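Local coordinates for SAG family member (Sag19) (Eimeria tenella, PDB 6ZZB), which is of unknown function but, as a major surface antigen of a coccidian parasite, carries the alpha-beta-alpha core of the CAP proteins, at residues A181-E186 / C208-P213; Q143-A148 / N174-N179; T134-N139 / D204-Y209; P98-T103 / K121-L126. All coordinates share one frame; numbering follows the deposited sequence.

Contact 1 of 4, residues A181-E186 / C208-P213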
loop_
_atom_site.group_PDB
_atom_site.type_symbol
_atom_site.label_atom_id
_atom_site.label_comp_id
_atom_site.label_asym_id
_atom_site.label_seq_id
_atom_site.Cartn_x
_atom_site.Cartn_y
_atom_site.Cartn_z
ATOM N N ALA A 181 3.267 3.667 -6.986
ATOM C CA ALA A 181 2.112 4.054 -7.827
ATOM C C ALA A 181 0.959 4.515 -6.943
ATOM O O ALA A 181 0.381 5.548 -7.236
ATOM C CB ALA A 181 1.748 2.918 -8.737
ATOM N N PHE A 182 0.695 3.815 -5.846
ATOM C CA PHE A 182 -0.415 4.238 -4.953
ATOM C C PHE A 182 -0.025 5.515 -4.231
ATOM O O PHE A 182 -0.840 6.441 -4.128
ATOM C CB PHE A 182 -0.752 3.150 -3.939
ATOM C CG PHE A 182 -1.573 2.043 -4.501
ATOM C CD1 PHE A 182 -2.956 2.137 -4.509
ATOM C CD2 PHE A 182 -0.979 0.923 -5.052
ATOM C CE1 PHE A 182 -3.722 1.114 -5.026
ATOM C CE2 PHE A 182 -1.751 -0.092 -5.593
ATOM C CZ PHE A 182 -3.129 0.023 -5.614
ATOM N N LEU A 183 1.189 5.596 -3.727
ATOM C CA LEU A 183 1.647 6.766 -2.957
ATOM C C LEU A 183 1.525 8.032 -3.806
ATOM O O LEU A 183 1.214 9.097 -3.247
ATOM C CB LEU A 183 3.099 6.607 -2.512
ATOM C CG LEU A 183 3.324 5.648 -1.355
ATOM C CD1 LEU A 183 4.782 5.258 -1.250
ATOM C CD2 LEU A 183 2.856 6.276 -0.051
ATOM N N LEU A 184 1.869 7.933 -5.075
ATOM C CA LEU A 184 1.973 9.111 -5.979
ATOM C C LEU A 184 0.793 9.182 -6.933
ATOM O O LEU A 184 0.894 9.931 -7.952
ATOM C CB LEU A 184 3.287 9.019 -6.755
ATOM C CG LEU A 184 4.535 9.086 -5.898
ATOM C CD1 LEU A 184 5.757 9.129 -6.799
ATOM C CD2 LEU A 184 4.552 10.284 -4.974
ATOM N N SER A 185 -0.289 8.478 -6.671
ATOM C CA SER A 185 -1.469 8.459 -7.568
ATOM C C SER A 185 -2.233 9.793 -7.456
ATOM O O SER A 185 -2.531 10.235 -6.340
ATOM C CB SER A 185 -2.361 7.315 -7.216
ATOM O OG SER A 185 -3.564 7.370 -7.971
ATOM N N GLU A 186 -2.532 10.400 -8.604
ATOM C CA GLU A 186 -3.515 11.508 -8.713
ATOM C C GLU A 186 -4.909 11.008 -8.329
ATOM O O GLU A 186 -5.695 11.811 -7.900
ATOM C CB GLU A 186 -3.512 12.063 -10.143
ATOM C CG GLU A 186 -2.457 13.120 -10.366
ATOM C CD GLU A 186 -2.927 14.535 -10.087
ATOM O OE1 GLU A 186 -4.023 14.705 -9.489
ATOM O OE2 GLU A 186 -2.205 15.469 -10.482
ATOM N N CYS A 208 -1.864 0.074 3.573
ATOM C CA CYS A 208 -2.532 1.382 3.433
ATOM C C CYS A 208 -3.479 1.323 2.247
ATOM O O CYS A 208 -3.046 1.036 1.117
ATOM C CB CYS A 208 -1.537 2.503 3.233
ATOM S SG CYS A 208 -0.372 2.807 4.574
ATOM N N TYR A 209 -4.742 1.634 2.493
ATOM C CA TYR A 209 -5.784 1.677 1.467
ATOM C C TYR A 209 -5.987 3.120 1.037
ATOM O O TYR A 209 -6.254 3.977 1.894
ATOM C CB TYR A 209 -7.110 1.102 1.976
ATOM C CG TYR A 209 -8.113 0.996 0.866
ATOM C CD1 TYR A 209 -8.022 -0.042 -0.031
ATOM C CD2 TYR A 209 -9.108 1.929 0.651
ATOM C CE1 TYR A 209 -8.854 -0.142 -1.119
ATOM C CE2 TYR A 209 -9.982 1.819 -0.402
ATOM C CZ TYR A 209 -9.876 0.762 -1.283
ATOM O OH TYR A 209 -10.734 0.615 -2.327
ATOM N N PHE A 210 -5.865 3.367 -0.258
ATOM C CA PHE A 210 -6.054 4.695 -0.861
ATOM C C PHE A 210 -7.415 4.749 -1.545
ATOM O O PHE A 210 -7.778 3.845 -2.277
ATOM C CB PHE A 210 -4.943 4.972 -1.869
ATOM C CG PHE A 210 -3.572 5.027 -1.248
ATOM C CD1 PHE A 210 -2.869 3.859 -0.946
ATOM C CD2 PHE A 210 -2.963 6.235 -0.947
ATOM C CE1 PHE A 210 -1.625 3.900 -0.357
ATOM C CE2 PHE A 210 -1.699 6.276 -0.374
ATOM C CZ PHE A 210 -1.025 5.114 -0.076
ATOM N N ILE A 211 -8.144 5.845 -1.297
ATOM C CA ILE A 211 -9.406 6.164 -1.996
ATOM C C ILE A 211 -9.062 7.304 -2.938
ATOM O O ILE A 211 -8.611 8.340 -2.449
ATOM C CB ILE A 211 -10.507 6.539 -0.994
ATOM C CG1 ILE A 211 -10.711 5.455 0.061
ATOM C CG2 ILE A 211 -11.801 6.890 -1.738
ATOM C CD1 ILE A 211 -11.813 5.780 1.048
ATOM N N ASP A 212 -9.221 7.121 -4.264
ATOM C CA ASP A 212 -9.703 5.954 -4.972
ATOM C C ASP A 212 -8.535 5.050 -5.319
ATOM O O ASP A 212 -7.445 5.550 -5.557
ATOM C CB ASP A 212 -10.370 6.379 -6.286
ATOM C CG ASP A 212 -11.646 7.152 -6.049
ATOM O OD1 ASP A 212 -12.457 6.698 -5.231
ATOM O OD2 ASP A 212 -11.810 8.183 -6.726
ATOM N N PRO A 213 -8.707 3.724 -5.312
ATOM C CA PRO A 213 -7.612 2.817 -5.614
ATOM C C PRO A 213 -7.209 2.822 -7.083
ATOM O O PRO A 213 -8.078 2.874 -7.956
ATOM C CB PRO A 213 -8.159 1.437 -5.227
ATOM C CG PRO A 213 -9.666 1.574 -5.388
ATOM C CD PRO A 213 -9.943 3.004 -4.965
HETATM O O HOH W 1 -4.708 5.546 -6.190
#

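Contact 2 of 4, residues Q143-A148 / N174-N179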
loop_
_atom_site.group_PDB
_atom_site.type_symbol
_atom_site.label_atom_id
_atom_site.label_comp_id
_atom_site.label_asym_id
_atom_site.label_seq_id
_atom_site.Cartn_x
_atom_site.Cartn_y
_atom_site.Cartn_z
ATOM N N GLN A 143 9.518 5.347 3.468
ATOM C CA GLN A 143 10.662 5.924 2.719
ATOM C C GLN A 143 11.368 4.789 1.974
ATOM O O GLN A 143 11.772 5.000 0.829
ATOM C CB GLN A 143 11.629 6.626 3.664
ATOM C CG GLN A 143 12.806 7.273 2.939
ATOM C CD GLN A 143 12.408 8.311 1.917
ATOM O OE1 GLN A 143 12.519 8.111 0.696
ATOM N NE2 GLN A 143 11.930 9.439 2.387
ATOM N N ALA A 144 11.580 3.628 2.574
ATOM C CA ALA A 144 12.351 2.552 1.942
ATOM C C ALA A 144 11.571 2.051 0.726
ATOM O O ALA A 144 12.201 1.759 -0.310
ATOM C CB ALA A 144 12.654 1.445 2.904
ATOM N N THR A 145 10.244 1.874 0.813
ATOM C CA THR A 145 9.490 1.350 -0.347
ATOM C C THR A 145 9.511 2.393 -1.443
ATOM O O THR A 145 9.551 2.019 -2.643
ATOM C CB THR A 145 8.067 0.902 0.042
ATOM O OG1 THR A 145 7.617 -0.064 -0.911
ATOM C CG2 THR A 145 7.063 2.020 0.141
ATOM N N TYR A 146 9.454 3.658 -1.099
ATOM C CA TYR A 146 9.451 4.741 -2.086
ATOM C C TYR A 146 10.766 4.695 -2.864
ATOM O O TYR A 146 10.743 4.709 -4.116
ATOM C CB TYR A 146 9.257 6.090 -1.389
ATOM C CG TYR A 146 9.280 7.240 -2.353
ATOM C CD1 TYR A 146 8.130 7.664 -3.001
ATOM C CD2 TYR A 146 10.471 7.871 -2.653
ATOM C CE1 TYR A 146 8.150 8.723 -3.889
ATOM C CE2 TYR A 146 10.508 8.923 -3.559
ATOM C CZ TYR A 146 9.347 9.339 -4.183
ATOM O OH TYR A 146 9.401 10.382 -5.078
ATOM N N THR A 147 11.888 4.657 -2.167
ATOM C CA THR A 147 13.208 4.722 -2.843
ATOM C C THR A 147 13.323 3.493 -3.735
ATOM O O THR A 147 13.668 3.627 -4.944
ATOM C CB THR A 147 14.312 4.807 -1.800
ATOM O OG1 THR A 147 14.133 6.073 -1.158
ATOM C CG2 THR A 147 15.693 4.679 -2.431
ATOM N N ALA A 148 13.082 2.313 -3.204
ATOM C CA ALA A 148 13.218 1.047 -3.950
ATOM C C ALA A 148 12.232 1.038 -5.121
ATOM O O ALA A 148 12.592 0.571 -6.224
ATOM C CB ALA A 148 13.061 -0.151 -3.065
ATOM N N ASN A 174 6.483 -5.756 -8.972
ATOM C CA ASN A 174 7.402 -5.415 -7.864
ATOM C C ASN A 174 6.584 -4.653 -6.819
ATOM O O ASN A 174 5.987 -3.621 -7.155
ATOM C CB ASN A 174 8.598 -4.625 -8.400
ATOM C CG ASN A 174 9.530 -4.136 -7.331
ATOM O OD1 ASN A 174 9.179 -3.245 -6.562
ATOM N ND2 ASN A 174 10.739 -4.699 -7.270
ATOM N N VAL A 175 6.559 -5.152 -5.592
ATOM C CA VAL A 175 5.650 -4.590 -4.564
ATOM C C VAL A 175 6.048 -3.146 -4.276
ATOM O O VAL A 175 5.176 -2.280 -4.080
ATOM C CB VAL A 175 5.630 -5.473 -3.309
ATOM C CG1 VAL A 175 4.749 -4.850 -2.234
ATOM C CG2 VAL A 175 5.149 -6.865 -3.608
ATOM N N ASN A 176 7.345 -2.825 -4.271
ATOM C CA ASN A 176 7.769 -1.439 -4.042
ATOM C C ASN A 176 7.261 -0.537 -5.162
ATOM O O ASN A 176 6.839 0.586 -4.897
ATOM C CB ASN A 176 9.285 -1.337 -3.847
ATOM C CG ASN A 176 9.809 -2.214 -2.739
ATOM O OD1 ASN A 176 10.692 -3.075 -2.956
ATOM N ND2 ASN A 176 9.309 -2.010 -1.554
ATOM N N ALA A 177 7.409 -0.951 -6.426
ATOM C CA ALA A 177 6.931 -0.136 -7.547
ATOM C C ALA A 177 5.413 0.081 -7.461
ATOM O O ALA A 177 4.961 1.199 -7.697
ATOM C CB ALA A 177 7.304 -0.780 -8.861
ATOM N N SER A 178 4.679 -0.973 -7.144
ATOM C CA SER A 178 3.218 -0.867 -6.922
ATOM C C SER A 178 2.955 0.143 -5.804
ATOM O O SER A 178 2.128 1.025 -5.925
ATOM C CB SER A 178 2.658 -2.208 -6.637
ATOM O OG SER A 178 1.256 -2.128 -6.360
ATOM N N ASN A 179 3.692 0.031 -4.711
ATOM C CA ASN A 179 3.512 0.938 -3.556
ATOM C C ASN A 179 3.713 2.383 -3.994
ATOM O O ASN A 179 2.919 3.247 -3.586
ATOM C CB ASN A 179 4.450 0.580 -2.418
ATOM C CG ASN A 179 4.093 -0.697 -1.693
ATOM O OD1 ASN A 179 2.994 -1.230 -1.855
ATOM N ND2 ASN A 179 5.015 -1.214 -0.874
#

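Contact 3 of 4, residues T134-N139 / D204-Y209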
loop_
_atom_site.group_PDB
_atom_site.type_symbol
_atom_site.label_atom_id
_atom_site.label_comp_id
_atom_site.label_asym_id
_atom_site.label_seq_id
_atom_site.Cartn_x
_atom_site.Cartn_y
_atom_site.Cartn_z
ATOM N N THR A 134 10.858 -6.721 14.849
ATOM C CA THR A 134 11.326 -5.329 14.625
ATOM C C THR A 134 10.288 -4.327 15.133
ATOM O O THR A 134 9.085 -4.655 15.142
ATOM C CB THR A 134 11.681 -5.097 13.156
ATOM O OG1 THR A 134 10.451 -5.171 12.437
ATOM C CG2 THR A 134 12.691 -6.086 12.619
ATOM N N GLU A 135 10.731 -3.127 15.506
ATOM C CA GLU A 135 9.850 -2.004 15.902
ATOM C C GLU A 135 9.225 -1.395 14.635
ATOM O O GLU A 135 9.975 -1.184 13.658
ATOM C CB GLU A 135 10.629 -0.950 16.686
ATOM C CG GLU A 135 9.740 0.075 17.352
ATOM C CD GLU A 135 10.499 1.188 18.044
ATOM O OE1 GLU A 135 11.711 1.010 18.293
ATOM O OE2 GLU A 135 9.877 2.232 18.321
ATOM N N PHE A 136 7.917 -1.118 14.664
ATOM C CA PHE A 136 7.181 -0.460 13.547
ATOM C C PHE A 136 7.638 0.990 13.441
ATOM O O PHE A 136 7.550 1.722 14.445
ATOM C CB PHE A 136 5.662 -0.480 13.770
ATOM C CG PHE A 136 4.878 0.228 12.699
ATOM C CD1 PHE A 136 4.630 -0.400 11.491
ATOM C CD2 PHE A 136 4.409 1.520 12.852
ATOM C CE1 PHE A 136 3.950 0.231 10.475
ATOM C CE2 PHE A 136 3.711 2.152 11.850
ATOM C CZ PHE A 136 3.464 1.503 10.657
ATOM N N ASN A 137 8.096 1.428 12.255
ATOM C CA ASN A 137 8.496 2.824 11.984
ATOM C C ASN A 137 7.920 3.189 10.611
ATOM O O ASN A 137 8.512 2.762 9.614
ATOM C CB ASN A 137 10.016 2.942 12.062
ATOM C CG ASN A 137 10.557 4.320 11.757
ATOM O OD1 ASN A 137 9.856 5.199 11.259
ATOM N ND2 ASN A 137 11.818 4.524 12.120
ATOM N N CYS A 138 6.780 3.843 10.576
ATOM C CA CYS A 138 6.076 4.073 9.283
ATOM C C CYS A 138 6.977 4.923 8.384
ATOM O O CYS A 138 7.075 4.644 7.175
ATOM C CB CYS A 138 4.717 4.749 9.381
ATOM S SG CYS A 138 3.817 4.403 7.849
ATOM N N ASN A 139 7.630 5.950 8.922
ATOM C CA ASN A 139 8.554 6.818 8.152
ATOM C C ASN A 139 9.624 5.985 7.472
ATOM O O ASN A 139 9.809 6.137 6.228
ATOM C CB ASN A 139 9.248 7.834 9.046
ATOM C CG ASN A 139 8.278 8.916 9.423
ATOM O OD1 ASN A 139 7.126 8.864 9.014
ATOM N ND2 ASN A 139 8.732 9.881 10.195
ATOM N N ASP A 204 5.006 -9.303 10.213
ATOM C CA ASP A 204 3.858 -8.378 10.305
ATOM C C ASP A 204 3.670 -7.714 8.936
ATOM O O ASP A 204 4.583 -7.687 8.101
ATOM C CB ASP A 204 4.063 -7.352 11.411
ATOM C CG ASP A 204 3.943 -7.919 12.807
ATOM O OD1 ASP A 204 2.861 -8.363 13.173
ATOM O OD2 ASP A 204 5.006 -7.904 13.530
ATOM N N VAL A 205 2.500 -7.133 8.758
ATOM C CA VAL A 205 2.150 -6.436 7.491
ATOM C C VAL A 205 1.595 -5.047 7.803
ATOM O O VAL A 205 0.659 -4.930 8.604
ATOM C CB VAL A 205 1.137 -7.230 6.657
ATOM C CG1 VAL A 205 0.723 -6.501 5.391
ATOM C CG2 VAL A 205 1.733 -8.588 6.283
ATOM N N LEU A 206 2.113 -4.041 7.113
ATOM C CA LEU A 206 1.509 -2.702 6.976
ATOM C C LEU A 206 0.717 -2.673 5.692
ATOM O O LEU A 206 1.279 -2.992 4.619
ATOM C CB LEU A 206 2.611 -1.652 6.961
ATOM C CG LEU A 206 2.179 -0.236 6.578
ATOM C CD1 LEU A 206 1.238 0.360 7.601
ATOM C CD2 LEU A 206 3.395 0.644 6.427
ATOM N N PHE A 207 -0.533 -2.252 5.780
ATOM C CA PHE A 207 -1.405 -2.057 4.613
ATOM C C PHE A 207 -1.961 -0.656 4.666
ATOM O O PHE A 207 -2.525 -0.275 5.698
ATOM C CB PHE A 207 -2.536 -3.072 4.603
ATOM C CG PHE A 207 -3.459 -2.930 3.428
ATOM C CD1 PHE A 207 -3.007 -3.311 2.178
ATOM C CD2 PHE A 207 -4.749 -2.431 3.552
ATOM C CE1 PHE A 207 -3.836 -3.182 1.071
ATOM C CE2 PHE A 207 -5.543 -2.271 2.425
ATOM C CZ PHE A 207 -5.087 -2.664 1.210
ATOM N N CYS A 208 -1.864 0.074 3.573
ATOM C CA CYS A 208 -2.532 1.382 3.433
ATOM C C CYS A 208 -3.479 1.323 2.247
ATOM O O CYS A 208 -3.046 1.036 1.117
ATOM C CB CYS A 208 -1.537 2.503 3.233
ATOM S SG CYS A 208 -0.372 2.807 4.574
ATOM N N TYR A 209 -4.742 1.634 2.493
ATOM C CA TYR A 209 -5.784 1.677 1.467
ATOM C C TYR A 209 -5.987 3.120 1.037
ATOM O O TYR A 209 -6.254 3.977 1.894
ATOM C CB TYR A 209 -7.110 1.102 1.976
ATOM C CG TYR A 209 -8.113 0.996 0.866
ATOM C CD1 TYR A 209 -8.022 -0.042 -0.031
ATOM C CD2 TYR A 209 -9.108 1.929 0.651
ATOM C CE1 TYR A 209 -8.854 -0.142 -1.119
ATOM C CE2 TYR A 209 -9.982 1.819 -0.402
ATOM C CZ TYR A 209 -9.876 0.762 -1.283
ATOM O OH TYR A 209 -10.734 0.615 -2.327
HETATM O O HOH W 2 7.073 -6.246 14.369
#

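Contact 4 of 4, residues P98-T103 / K121-L126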
loop_
_atom_site.group_PDB
_atom_site.type_symbol
_atom_site.label_atom_id
_atom_site.label_comp_id
_atom_site.label_asym_id
_atom_site.label_seq_id
_atom_site.Cartn_x
_atom_site.Cartn_y
_atom_site.Cartn_z
ATOM N N PRO A 98 -7.253 -2.387 8.981
ATOM C CA PRO A 98 -6.806 -3.361 9.974
ATOM C C PRO A 98 -7.175 -4.796 9.598
ATOM O O PRO A 98 -6.361 -5.698 9.748
ATOM C CB PRO A 98 -7.515 -2.923 11.258
ATOM C CG PRO A 98 -7.732 -1.447 11.061
ATOM C CD PRO A 98 -8.007 -1.266 9.590
ATOM N N LYS A 99 -8.389 -5.002 9.113
ATOM C CA LYS A 99 -8.830 -6.373 8.779
ATOM C C LYS A 99 -8.024 -6.906 7.611
ATOM O O LYS A 99 -7.726 -8.114 7.564
ATOM C CB LYS A 99 -10.305 -6.427 8.458
ATOM C CG LYS A 99 -11.179 -6.052 9.631
ATOM C CD LYS A 99 -12.627 -5.903 9.222
ATOM C CE LYS A 99 -13.541 -5.622 10.390
ATOM N NZ LYS A 99 -14.945 -5.535 9.928
ATOM N N ILE A 100 -7.677 -6.069 6.646
ATOM C CA ILE A 100 -6.876 -6.517 5.487
ATOM C C ILE A 100 -5.446 -6.791 5.943
ATOM O O ILE A 100 -4.872 -7.809 5.505
ATOM C CB ILE A 100 -6.958 -5.498 4.346
ATOM C CG1 ILE A 100 -8.358 -5.524 3.744
ATOM C CG2 ILE A 100 -5.887 -5.765 3.299
ATOM C CD1 ILE A 100 -8.683 -4.331 2.851
ATOM N N ALA A 101 -4.859 -5.962 6.802
ATOM C CA ALA A 101 -3.487 -6.254 7.290
ATOM C C ALA A 101 -3.459 -7.649 7.926
ATOM O O ALA A 101 -2.518 -8.434 7.669
ATOM C CB ALA A 101 -3.035 -5.178 8.261
ATOM N N VAL A 102 -4.452 -7.951 8.737
ATOM C CA VAL A 102 -4.569 -9.285 9.399
ATOM C C VAL A 102 -4.731 -10.364 8.320
ATOM O O VAL A 102 -4.064 -11.407 8.374
ATOM C CB VAL A 102 -5.700 -9.291 10.428
ATOM C CG1 VAL A 102 -6.025 -10.723 10.884
ATOM C CG2 VAL A 102 -5.363 -8.373 11.598
ATOM N N THR A 103 -5.622 -10.159 7.369
ATOM C CA THR A 103 -5.845 -11.133 6.284
ATOM C C THR A 103 -4.529 -11.446 5.583
ATOM O O THR A 103 -4.262 -12.615 5.222
ATOM C CB THR A 103 -6.901 -10.635 5.282
ATOM O OG1 THR A 103 -8.128 -10.477 6.004
ATOM C CG2 THR A 103 -7.077 -11.567 4.102
ATOM N N LYS A 121 -2.281 -7.915 -4.918
ATOM C CA LYS A 121 -2.908 -8.589 -6.074
ATOM C C LYS A 121 -4.421 -8.637 -5.911
ATOM O O LYS A 121 -5.123 -8.723 -6.953
ATOM C CB LYS A 121 -2.343 -9.986 -6.240
ATOM C CG LYS A 121 -2.775 -10.973 -5.198
ATOM C CD LYS A 121 -2.304 -12.367 -5.529
ATOM C CE LYS A 121 -2.743 -13.361 -4.489
ATOM N NZ LYS A 121 -2.260 -14.717 -4.838
ATOM N N LYS A 122 -4.924 -8.623 -4.686
ATOM C CA LYS A 122 -6.368 -8.678 -4.413
ATOM C C LYS A 122 -6.831 -7.353 -3.790
ATOM O O LYS A 122 -7.812 -6.770 -4.280
ATOM C CB LYS A 122 -6.739 -9.839 -3.494
ATOM C CG LYS A 122 -8.183 -9.860 -3.066
ATOM C CD LYS A 122 -8.528 -11.139 -2.359
ATOM C CE LYS A 122 -9.977 -11.249 -2.005
ATOM N NZ LYS A 122 -10.235 -12.663 -1.627
ATOM N N TYR A 123 -6.202 -6.921 -2.709
ATOM C CA TYR A 123 -6.582 -5.710 -1.943
ATOM C C TYR A 123 -5.698 -4.587 -2.444
ATOM O O TYR A 123 -4.499 -4.611 -2.179
ATOM C CB TYR A 123 -6.423 -5.936 -0.439
ATOM C CG TYR A 123 -7.300 -7.055 0.059
ATOM C CD1 TYR A 123 -8.644 -6.831 0.304
ATOM C CD2 TYR A 123 -6.793 -8.314 0.318
ATOM C CE1 TYR A 123 -9.473 -7.840 0.750
ATOM C CE2 TYR A 123 -7.604 -9.345 0.750
ATOM C CZ TYR A 123 -8.935 -9.093 0.987
ATOM O OH TYR A 123 -9.740 -10.115 1.395
ATOM N N PRO A 124 -6.228 -3.630 -3.237
ATOM C CA PRO A 124 -5.382 -2.591 -3.806
ATOM C C PRO A 124 -4.920 -1.620 -2.732
ATOM O O PRO A 124 -5.749 -1.114 -1.970
ATOM C CB PRO A 124 -6.269 -1.897 -4.834
ATOM C CG PRO A 124 -7.664 -2.227 -4.445
ATOM C CD PRO A 124 -7.638 -3.504 -3.647
ATOM N N GLY A 125 -3.630 -1.438 -2.620
ATOM C CA GLY A 125 -3.058 -0.467 -1.710
ATOM C C GLY A 125 -1.584 -0.679 -1.570
ATOM O O GLY A 125 -0.981 -1.480 -2.315
ATOM N N LEU A 126 -0.984 0.052 -0.652
ATOM C CA LEU A 126 0.424 -0.121 -0.242
ATOM C C LEU A 126 0.524 -1.312 0.696
ATOM O O LEU A 126 -0.283 -1.444 1.625
ATOM C CB LEU A 126 0.938 1.171 0.388
ATOM C CG LEU A 126 2.316 1.122 1.040
ATOM C CD1 LEU A 126 2.981 2.488 0.932
ATOM C CD2 LEU A 126 2.210 0.641 2.489
#

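Contact 1 of 4, residues A181-E186 / C208-P213
Phe182 and Phe210 supply most of the apolar contact. The methylene CB of Phe182 sits over one face of the Phe210 ring in a CH-pi contact, 4.1 Å from the ring centroid and 29° off the normal, and its closest ring atom is Phe210 CD1, 3.7 Å from Phe182 CB. The carbonyl oxygen of Phe182 lies above this same face, displaced toward the rim. The two rings meet obliquely, with centroids 6.0 Å apart and planes at 34°. With chi1 at -78°, the Phe182 ring is turned beside its backbone N and carried past Phe210 to Pro213, whose CA meets the ring edge at Phe182 CE1, 4.3 Å away. Leu183 points its CB away, but its methyl CD2 swings back to 4.1 Å from Phe210 CZ.

In the alpha-beta-alpha sandwich of a CAP protein, this joins the C-terminal end of helix 175-183 to the end of strand 203-211. Val191 of the adjoining strand and Leu126 of strand 126-131 also pack on Phe210.

The polar link runs through one water, which lies 2.8 Å from Ser185 OG and donates to Asp212 O over 2.8 Å, just after the cis peptide bond between Ile211 and Asp212. Ser185 OG also bonds to Lys187 N, and Phe182 O accepts from Ser188 OG.

Contact 2 of 4, residues Q143-A148 / N174-N179
The amide of Asn176 has Ala148 CB over one face, 3.9 Å from Asn176 CG, while its N-H edge is turned to Thr145 OG1. That hydroxyl oxygen lies only 5° out of the Asn176 amide plane and 8° out of the plane of the Asn179 amide, which also offers it an edge N-H. Asn176 ND2 donates over 2.7 Å to Thr145 OG1 and Asn179 ND2 over 2.8 Å to the same oxygen, both nearly straight. A chi1 of -156° sets OG1 anti to the Thr145 backbone N and projects it to both amides, one helical turn apart; the methyl CG2, between N and the carbonyl carbon, rests 3.9 Å from Asn179 CB.

In this CAP-type sandwich the contact joins two helices on one side of the sheet, 138-155 and 175-183; the axes of their short segments come to 7.8 Å at a signed crossing angle of -101°. Such a steep crossing keeps the interface small, centred on Thr145 and the start of helix 175-183. That start is N-capped by Asn174, whose OD1 accepts from Ala177 N at 2.9 Å. The other end of the Asn179 amide is fixed too, since its OD1 accepts from Val127 N of strand 126-131; Ile128 of that strand packs on Thr145.

Contact 3 of 4, residues T134-N139 / D204-Y209
The Phe136 and Leu206 side chains meet at about a right angle, the ring presenting its edge to the leucine methyls. Leu206 CD1 lies near the ring plane, 3.9 Å from Phe136 CZ, and the second methyl, Leu206 CD2, comes within 4.1 Å of Phe136 CE1. This fork also reaches the sulfur of Cys138: CD2 lies 4.0 Å from Cys138 SG, leaving Leu206 to fill the corner between ring and sulfur. Phe136 has its CG anti to the backbone N (chi1 177°), which sends the ring from the loop toward the strand. Cys138 N lies 3.7 Å above one face of the Phe136 ring, displaced toward the rim.

At the other end a water sits 2.7 Å from Thr134 O and 2.8 Å from Asp204 OD2, though other acceptors compete for its protons. Asp204 OD1 is held by Thr196 OG1 and Cys199 N.

Asn137 N-caps helix 138-155 through Ala140 N, and the Cys138 sulfur is tied by a disulfide to Cys53 of helix 50-61. The contact therefore lies where these two helices meet the face of strand 203-211 turned away from helix 97-105, with Ile128 of the antiparallel strand 126-131 packing on Leu206 and the Phe130 ring on Phe136.

Contact 4 of 4, residues P98-T103 / K121-L126
Ile100 has CG1 beside its backbone N and CG2 anti to it (chi1 -70°), a torsion that points CG1 over the ring face of Tyr123 and CG2 to the CB-CG root of that ring; chi1 of -61° likewise turns the Tyr123 ring beside its own backbone N and out over the isoleucine. Here one of the helices of the CAP alpha-beta-alpha sandwich, 97-105, packs against the loop that leads into strand 126-131.

The isoleucine crosses one face of the ring obliquely. Ile100 CG1 stands over that face in a CH-pi contact, 4.1 Å from the ring centroid and 28° off the normal. The delta methyl Ile100 CD1 makes the closest approach, 3.6 Å from Tyr123 CD1, while Ile100 CG2 is 3.8 Å from Tyr123 CG. Between them these three carbons reach from the CB of the tyrosine to one side of its ring.

One turn further along the helix, the Thr103 side chain crosses that of Tyr123 at about a right angle, its methyl near the far end of the ring. Thr103 CG2 is 4.1 Å from Tyr123 CE2 and equally far from the phenolic oxygen. The Thr103 hydroxyl is turned back to its own helix, where OG1 donates to Lys99 O over 2.9 Å; Thr103 N reaches the same carbonyl oxygen from the opposite face of its plane.

Phe207 of strand 203-211 packs on both Ile100 and Tyr123, and Ile89 and Pro92 of a preceding loop also touch the tyrosine. The polar tip of that ring is fixed as well: Tyr123 OH is hydrogen-bonded to the backbone oxygen of Glu91.

How the contacts relate
Strand 203-211 links contacts 1 and 3, which share Cys208 and Tyr209 and have centres about 16 Å apart. Contact 4 meets both where strand 126-131 pairs with it: Cys208 O and Leu126 N are 2.9 Å apart, a probable hydrogen bond. On the other sheet face from contacts 1 to 3, Phe207 CD2 lies 3.5 Å from Ile100 CG2. Contacts 1 and 2 use opposite ends of helix 175-183 and touch through Leu184 CD1 and Tyr146 CE1, 3.8 Å apart. Contacts 2 and 3 follow one another on helix 138-155. Asn179 OD1, 3.2 Å from Leu126 CA, brings contact 2 up to the strand that continues contact 4.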